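Local coordinates for tryptophan synthase alpha chain (Aquifex aeolicus, PDB 2EKC), which probably carries out, as the alpha subunit of tryptophan synthase, the aldol cleavage of indoleglycerol phosphate to indole and glyceraldehyde 3-phosphate, at residues Val81-Leu84 / Ser85-Arg89; Gly214-Lys217 / Lys218-Arg222. One frame throughout, in Å; residues are numbered along the deposited sequence.

Contact 1. Residues Val81-Leu84 / Ser85-Arg89; sequences VLEL and SETLR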
ATOM      1  N   VAL A  81      11.433  -4.530   9.991  1.00 12.32           N
ATOM      2  CA  VAL A  81      10.650  -3.934   8.921  1.00 12.52           C
ATOM      3  C   VAL A  81      11.355  -2.708   8.361  1.00 13.41           C
ATOM      4  O   VAL A  81      11.446  -2.542   7.146  1.00 13.19           O
ATOM      5  CB  VAL A  81       9.247  -3.510   9.413  1.00 12.99           C
ATOM      6  CG1 VAL A  81       8.530  -2.721   8.318  1.00 12.85           C
ATOM      7  CG2 VAL A  81       8.430  -4.750   9.787  1.00  9.68           C
ATOM      8  N   LEU A  82      11.853  -1.847   9.247  1.00 13.66           N
ATOM      9  CA  LEU A  82      12.533  -0.637   8.801  1.00 14.61           C
ATOM     10  C   LEU A  82      13.902  -0.923   8.187  1.00 15.35           C
ATOM     11  O   LEU A  82      14.365  -0.173   7.331  1.00 14.61           O
ATOM     12  CB  LEU A  82      12.660   0.364   9.955  1.00 16.06           C
ATOM     13  CG  LEU A  82      11.327   0.915  10.486  1.00 15.52           C
ATOM     14  CD1 LEU A  82      11.602   2.013  11.496  1.00 15.91           C
ATOM     15  CD2 LEU A  82      10.487   1.462   9.332  1.00 14.46           C
ATOM     16  N   GLU A  83      14.549  -2.000   8.627  1.00 16.25           N
ATOM     17  CA  GLU A  83      15.850  -2.375   8.075  1.00 18.71           C
ATOM     18  C   GLU A  83      15.642  -2.755   6.609  1.00 17.75           C
ATOM     19  O   GLU A  83      16.452  -2.411   5.746  1.00 17.06           O
ATOM     20  CB  GLU A  83      16.444  -3.560   8.845  1.00 21.69           C
ATOM     21  CG  GLU A  83      17.710  -4.154   8.223  1.00 29.63           C
ATOM     22  CD  GLU A  83      18.907  -3.214   8.264  1.00 35.68           C
ATOM     23  OE1 GLU A  83      18.828  -2.104   7.694  1.00 40.39           O
ATOM     24  OE2 GLU A  83      19.935  -3.591   8.865  1.00 38.70           O
ATOM     25  N   LEU A  84      14.549  -3.461   6.336  1.00 16.05           N
ATOM     26  CA  LEU A  84      14.222  -3.878   4.974  1.00 15.23           C
ATOM     27  C   LEU A  84      13.900  -2.651   4.122  1.00 15.34           C
ATOM     28  O   LEU A  84      14.304  -2.570   2.967  1.00 14.57           O
ATOM     29  CB  LEU A  84      13.034  -4.854   4.982  1.00 15.52           C
ATOM     30  CG  LEU A  84      12.540  -5.377   3.623  1.00 18.99           C
ATOM     31  CD1 LEU A  84      11.956  -6.769   3.787  1.00 19.02           C
ATOM     32  CD2 LEU A  84      11.511  -4.418   3.039  1.00 19.54           C
ATOM     33  N   SER A  85      13.171  -1.697   4.694  1.00 14.26           N
ATOM     34  CA  SER A  85      12.833  -0.467   3.977  1.00 14.92           C
ATOM     35  C   SER A  85      14.127   0.272   3.622  1.00 15.17           C
ATOM     36  O   SER A  85      14.325   0.690   2.481  1.00 14.25           O
ATOM     37  CB  SER A  85      11.951   0.441   4.845  1.00 16.15           C
ATOM     38  OG  SER A  85      11.805   1.732   4.260  1.00 15.08           O
ATOM     39  N   GLU A  86      15.006   0.432   4.604  1.00 16.73           N
ATOM     40  CA  GLU A  86      16.268   1.126   4.369  1.00 18.89           C
ATOM     41  C   GLU A  86      17.083   0.416   3.282  1.00 18.65           C
ATOM     42  O   GLU A  86      17.661   1.057   2.405  1.00 18.42           O
ATOM     43  CB  GLU A  86      17.077   1.207   5.667  1.00 22.53           C
ATOM     44  CG  GLU A  86      18.444   1.862   5.503  1.00 28.88           C
ATOM     45  CD  GLU A  86      19.237   1.897   6.797  1.00 33.15           C
ATOM     46  OE1 GLU A  86      18.882   2.690   7.697  1.00 37.19           O
ATOM     47  OE2 GLU A  86      20.212   1.123   6.919  1.00 37.46           O
ATOM     48  N   THR A  87      17.121  -0.910   3.339  1.00 17.78           N
ATOM     49  CA  THR A  87      17.860  -1.687   2.354  1.00 18.43           C
ATOM     50  C   THR A  87      17.323  -1.474   0.938  1.00 18.64           C
ATOM     51  O   THR A  87      18.092  -1.274  -0.004  1.00 19.21           O
ATOM     52  CB  THR A  87      17.814  -3.186   2.695  1.00 19.06           C
ATOM     53  OG1 THR A  87      18.489  -3.406   3.941  1.00 19.42           O
ATOM     54  CG2 THR A  87      18.495  -4.006   1.610  1.00 20.00           C
ATOM     55  N   LEU A  88      16.003  -1.505   0.790  1.00 16.77           N
ATOM     56  CA  LEU A  88      15.382  -1.323  -0.521  1.00 16.50           C
ATOM     57  C   LEU A  88      15.494   0.121  -1.006  1.00 17.02           C
ATOM     58  O   LEU A  88      15.642   0.373  -2.201  1.00 15.85           O
ATOM     59  CB  LEU A  88      13.906  -1.736  -0.470  1.00 14.92           C
ATOM     60  CG  LEU A  88      13.603  -3.217  -0.215  1.00 11.17           C
ATOM     61  CD1 LEU A  88      12.112  -3.419  -0.169  1.00 13.88           C
ATOM     62  CD2 LEU A  88      14.223  -4.074  -1.322  1.00 14.66           C
ATOM     63  N   ARG A  89      15.414   1.064  -0.073  1.00 17.09           N
ATOM     64  CA  ARG A  89      15.503   2.476  -0.405  1.00 19.15           C
ATOM     65  C   ARG A  89      16.807   2.810  -1.129  1.00 21.03           C
ATOM     66  O   ARG A  89      16.826   3.651  -2.028  1.00 20.53           O
ATOM     67  CB  ARG A  89      15.383   3.327   0.864  1.00 17.41           C
ATOM     68  CG  ARG A  89      15.592   4.822   0.632  1.00 18.93           C
ATOM     69  CD  ARG A  89      14.681   5.328  -0.477  1.00 19.82           C
ATOM     70  NE  ARG A  89      13.278   5.351  -0.074  1.00 17.88           N
ATOM     71  CZ  ARG A  89      12.263   5.098  -0.894  1.00 17.87           C
ATOM     72  NH1 ARG A  89      12.491   4.793  -2.167  1.00 15.45           N
ATOM     73  NH2 ARG A  89      11.017   5.166  -0.443  1.00 17.42           N
TER

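Contact 2. Residues Gly214-Lys217 / Lys218-Arg222; sequences GVSK and KEHAR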
ATOM      1  N   GLY A 214      -9.128  -8.103  -4.605  1.00 36.76           N
ATOM      2  CA  GLY A 214      -9.622  -8.871  -5.732  1.00 37.44           C
ATOM      3  C   GLY A 214      -8.861  -8.734  -7.035  1.00 37.49           C
ATOM      4  O   GLY A 214      -9.413  -9.007  -8.099  1.00 38.01           O
ATOM      5  N   VAL A 215      -7.601  -8.317  -6.970  1.00 36.93           N
ATOM      6  CA  VAL A 215      -6.803  -8.176  -8.183  1.00 36.13           C
ATOM      7  C   VAL A 215      -5.770  -9.291  -8.239  1.00 35.80           C
ATOM      8  O   VAL A 215      -4.982  -9.458  -7.312  1.00 37.23           O
ATOM      9  CB  VAL A 215      -6.071  -6.819  -8.227  1.00 36.41           C
ATOM     10  CG1 VAL A 215      -5.383  -6.646  -9.573  1.00 35.92           C
ATOM     11  CG2 VAL A 215      -7.054  -5.685  -7.972  1.00 36.24           C
ATOM     12  N   SER A 216      -5.772 -10.054  -9.327  1.00 34.98           N
ATOM     13  CA  SER A 216      -4.825 -11.153  -9.474  1.00 33.92           C
ATOM     14  C   SER A 216      -4.562 -11.518 -10.928  1.00 32.96           C
ATOM     15  O   SER A 216      -3.782 -12.422 -11.212  1.00 33.02           O
ATOM     16  CB  SER A 216      -5.342 -12.389  -8.731  1.00 35.67           C
ATOM     17  OG  SER A 216      -6.601 -12.797  -9.237  1.00 37.12           O
ATOM     18  N   LYS A 217      -5.216 -10.816 -11.846  1.00 32.08           N
ATOM     19  CA  LYS A 217      -5.051 -11.088 -13.272  1.00 32.91           C
ATOM     20  C   LYS A 217      -4.873  -9.797 -14.060  1.00 31.54           C
ATOM     21  O   LYS A 217      -5.393  -8.750 -13.677  1.00 30.54           O
ATOM     22  CB  LYS A 217      -6.275 -11.838 -13.802  1.00 36.34           C
ATOM     23  CG  LYS A 217      -6.497 -13.198 -13.159  1.00 38.90           C
ATOM     24  CD  LYS A 217      -7.940 -13.669 -13.312  1.00 41.17           C
ATOM     25  CE  LYS A 217      -8.374 -13.738 -14.767  1.00 42.60           C
ATOM     26  NZ  LYS A 217      -9.797 -14.169 -14.884  1.00 43.22           N
ATOM     27  N   LYS A 218      -4.138  -9.880 -15.161  1.00 31.54           N
ATOM     28  CA  LYS A 218      -3.897  -8.722 -16.011  1.00 31.80           C
ATOM     29  C   LYS A 218      -5.216  -8.046 -16.379  1.00 31.61           C
ATOM     30  O   LYS A 218      -5.304  -6.819 -16.418  1.00 31.44           O
ATOM     31  CB  LYS A 218      -3.165  -9.151 -17.280  1.00 32.31           C
ATOM     32  CG  LYS A 218      -2.973  -8.046 -18.301  1.00 33.91           C
ATOM     33  CD  LYS A 218      -2.310  -8.593 -19.548  1.00 34.92           C
ATOM     34  CE  LYS A 218      -2.334  -7.580 -20.679  1.00 35.11           C
ATOM     35  NZ  LYS A 218      -1.739  -8.151 -21.918  1.00 36.74           N
ATOM     36  N   GLU A 219      -6.237  -8.857 -16.644  1.00 30.96           N
ATOM     37  CA  GLU A 219      -7.558  -8.350 -17.000  1.00 31.22           C
ATOM     38  C   GLU A 219      -8.114  -7.464 -15.894  1.00 29.53           C
ATOM     39  O   GLU A 219      -8.760  -6.452 -16.166  1.00 28.43           O
ATOM     40  CB  GLU A 219      -8.530  -9.508 -17.249  1.00 33.51           C
ATOM     41  CG  GLU A 219      -8.357 -10.216 -18.590  1.00 40.12           C
ATOM     42  CD  GLU A 219      -6.946 -10.731 -18.817  1.00 42.41           C
ATOM     43  OE1 GLU A 219      -6.422 -11.448 -17.937  1.00 43.65           O
ATOM     44  OE2 GLU A 219      -6.366 -10.423 -19.883  1.00 44.06           O
ATOM     45  N   HIS A 220      -7.869  -7.859 -14.647  1.00 26.67           N
ATOM     46  CA  HIS A 220      -8.350  -7.101 -13.496  1.00 24.86           C
ATOM     47  C   HIS A 220      -7.692  -5.727 -13.469  1.00 22.72           C
ATOM     48  O   HIS A 220      -8.357  -4.712 -13.261  1.00 22.78           O
ATOM     49  CB  HIS A 220      -8.025  -7.835 -12.189  1.00 27.14           C
ATOM     50  CG  HIS A 220      -8.562  -9.230 -12.118  1.00 30.60           C
ATOM     51  ND1 HIS A 220      -8.351 -10.051 -11.031  1.00 31.38           N
ATOM     52  CD2 HIS A 220      -9.296  -9.954 -12.998  1.00 32.11           C
ATOM     53  CE1 HIS A 220      -8.930 -11.219 -11.243  1.00 32.79           C
ATOM     54  NE2 HIS A 220      -9.510 -11.186 -12.429  1.00 33.10           N
ATOM     55  N   ALA A 221      -6.379  -5.706 -13.672  1.00 22.20           N
ATOM     56  CA  ALA A 221      -5.621  -4.462 -13.674  1.00 19.99           C
ATOM     57  C   ALA A 221      -6.134  -3.530 -14.763  1.00 21.11           C
ATOM     58  O   ALA A 221      -6.368  -2.350 -14.522  1.00 20.34           O
ATOM     59  CB  ALA A 221      -4.142  -4.754 -13.891  1.00 19.64           C
ATOM     60  N   ARG A 222      -6.304  -4.072 -15.965  1.00 21.95           N
ATOM     61  CA  ARG A 222      -6.798  -3.299 -17.102  1.00 22.57           C
ATOM     62  C   ARG A 222      -8.171  -2.699 -16.798  1.00 22.84           C
ATOM     63  O   ARG A 222      -8.398  -1.513 -17.024  1.00 23.00           O
ATOM     64  CB  ARG A 222      -6.875  -4.202 -18.340  1.00 22.89           C
ATOM     65  CG  ARG A 222      -7.482  -3.527 -19.568  0.50 23.11           C
ATOM     66  CD  ARG A 222      -6.647  -2.342 -20.033  0.50 22.67           C
ATOM     67  NE  ARG A 222      -5.376  -2.755 -20.623  0.50 22.71           N
ATOM     68  CZ  ARG A 222      -4.411  -1.913 -20.977  0.50 22.05           C
ATOM     69  NH1 ARG A 222      -4.569  -0.606 -20.802  0.50 21.44           N
ATOM     70  NH2 ARG A 222      -3.288  -2.373 -21.508  0.50 21.63           N
TER

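Contact 1. Residues Val81-Leu84 / Ser85-Arg89
Leu84 and Leu88, one helical turn apart, lie side by side and point the same way, so that Leu84 CD2 meets Leu88 CD1 at 3.4 Å, tighter than ordinary van der Waals contact. Different first torsions bring the two branches together: CG of Leu84 is anti to the backbone N (chi1 179°), whereas CG of Leu88 is anti to its carbonyl carbon and comes within 3.3 Å of Leu84 O. Both leucines also pack on Phe37 of helix 30-42, and Leu88 reaches Leu48 and Phe97 of the barrel strands.

The polar side is organised round Glu83 O, which accepts two bonds. Thr87 N and Thr87 OG1 each lie 2.9 Å from Glu83 O and approach from opposite faces of the carbonyl plane, the hydroxyl being tilted 34° from it. Beside its own backbone N, OG1 is placed to reach back one turn. A valine in place of Thr87 would probably leave Glu83 O with the backbone N-H alone and its other face without the hydroxyl donor.

The carboxylates of Glu83 and Glu86 have their planes turned 76° apart, with Glu83 OE1 3.6 Å from Glu86 OE2. Lys121 forms a salt bridge with Glu86 OE1, and its backbone carbonyl is hydrogen-bonded to Ser85 OG. The chemistry thus divides by side: one strip of the helix is apolar and buried, while the other carries two neighbouring carboxylates whose mutual repulsion is likely to be eased by the lysine.

Contact 2. Residues Gly214-Lys217 / Lys218-Arg222
His220 turns its ring back over the residues that lead into its helix, and Lys217 lies across one face of it. Lys217 CB stands 3.6 Å from the ring centroid, only 9° off the normal, which defines a CH-pi contact over the middle of the face. Farther along the same chain, Lys217 CD comes to 3.1 Å from His220 NE2, making this the tightly packed part. The lysine follows the ring because its CG is anti to the carbonyl carbon (chi1 -62°) and the chain bends at chi3.

The other ring nitrogen is fixed by the backbone: Ser216 N donates to His220 ND1 over 3.1 Å in a fairly straight bond, the donor lying 28° out of the ring plane. The bond uses ND1 as an acceptor, which is consistent with a ring protonated, if at all, at NE2. Val215 CA sits at the ring edge, in plane, and Val215 CG1 packs 3.9 Å from His220 CB on the buried side.

Toward solvent the packing is looser. Lys217 NZ and Glu219 OE1, although opposite in charge, remain 5.3 Å apart, and Glu219 OE1 comes no nearer to Lys217 CB than 4.2 Å. Lys218, its chain extended, makes a weak, long ion pair with Glu258.

Lys217 occupies the N-cap position. Its carbonyl receives Ala221 N at 3.2 Å and, weakly, His220 N. Together these features describe a helix start in a TIM barrel, where the loop after strand 209-212 enters helix 218-225 and a histidine of the first turn binds back to that loop.

In the fold
From the N terminus, the chain first reaches contact 1, inside helix 78-91, between strands 47-51 and 97-100 of the eight-stranded parallel barrel. Contact 2 comes later, at the passage from strand 209-212 into helix 218-225, before strand 230-233. Each is local: contact 1 links successive turns of one helix, and contact 2 closes the short turn at a helix start. They follow in series, neither nesting nor crossing. Their centres are 28 Å apart and their nearest atoms about 19 Å, so they do not touch. Contact 1 joins its helix to helix 30-42 and the underlying strands, whereas residues 218-222 meet the C-terminal segment through Leu260 and Arg261.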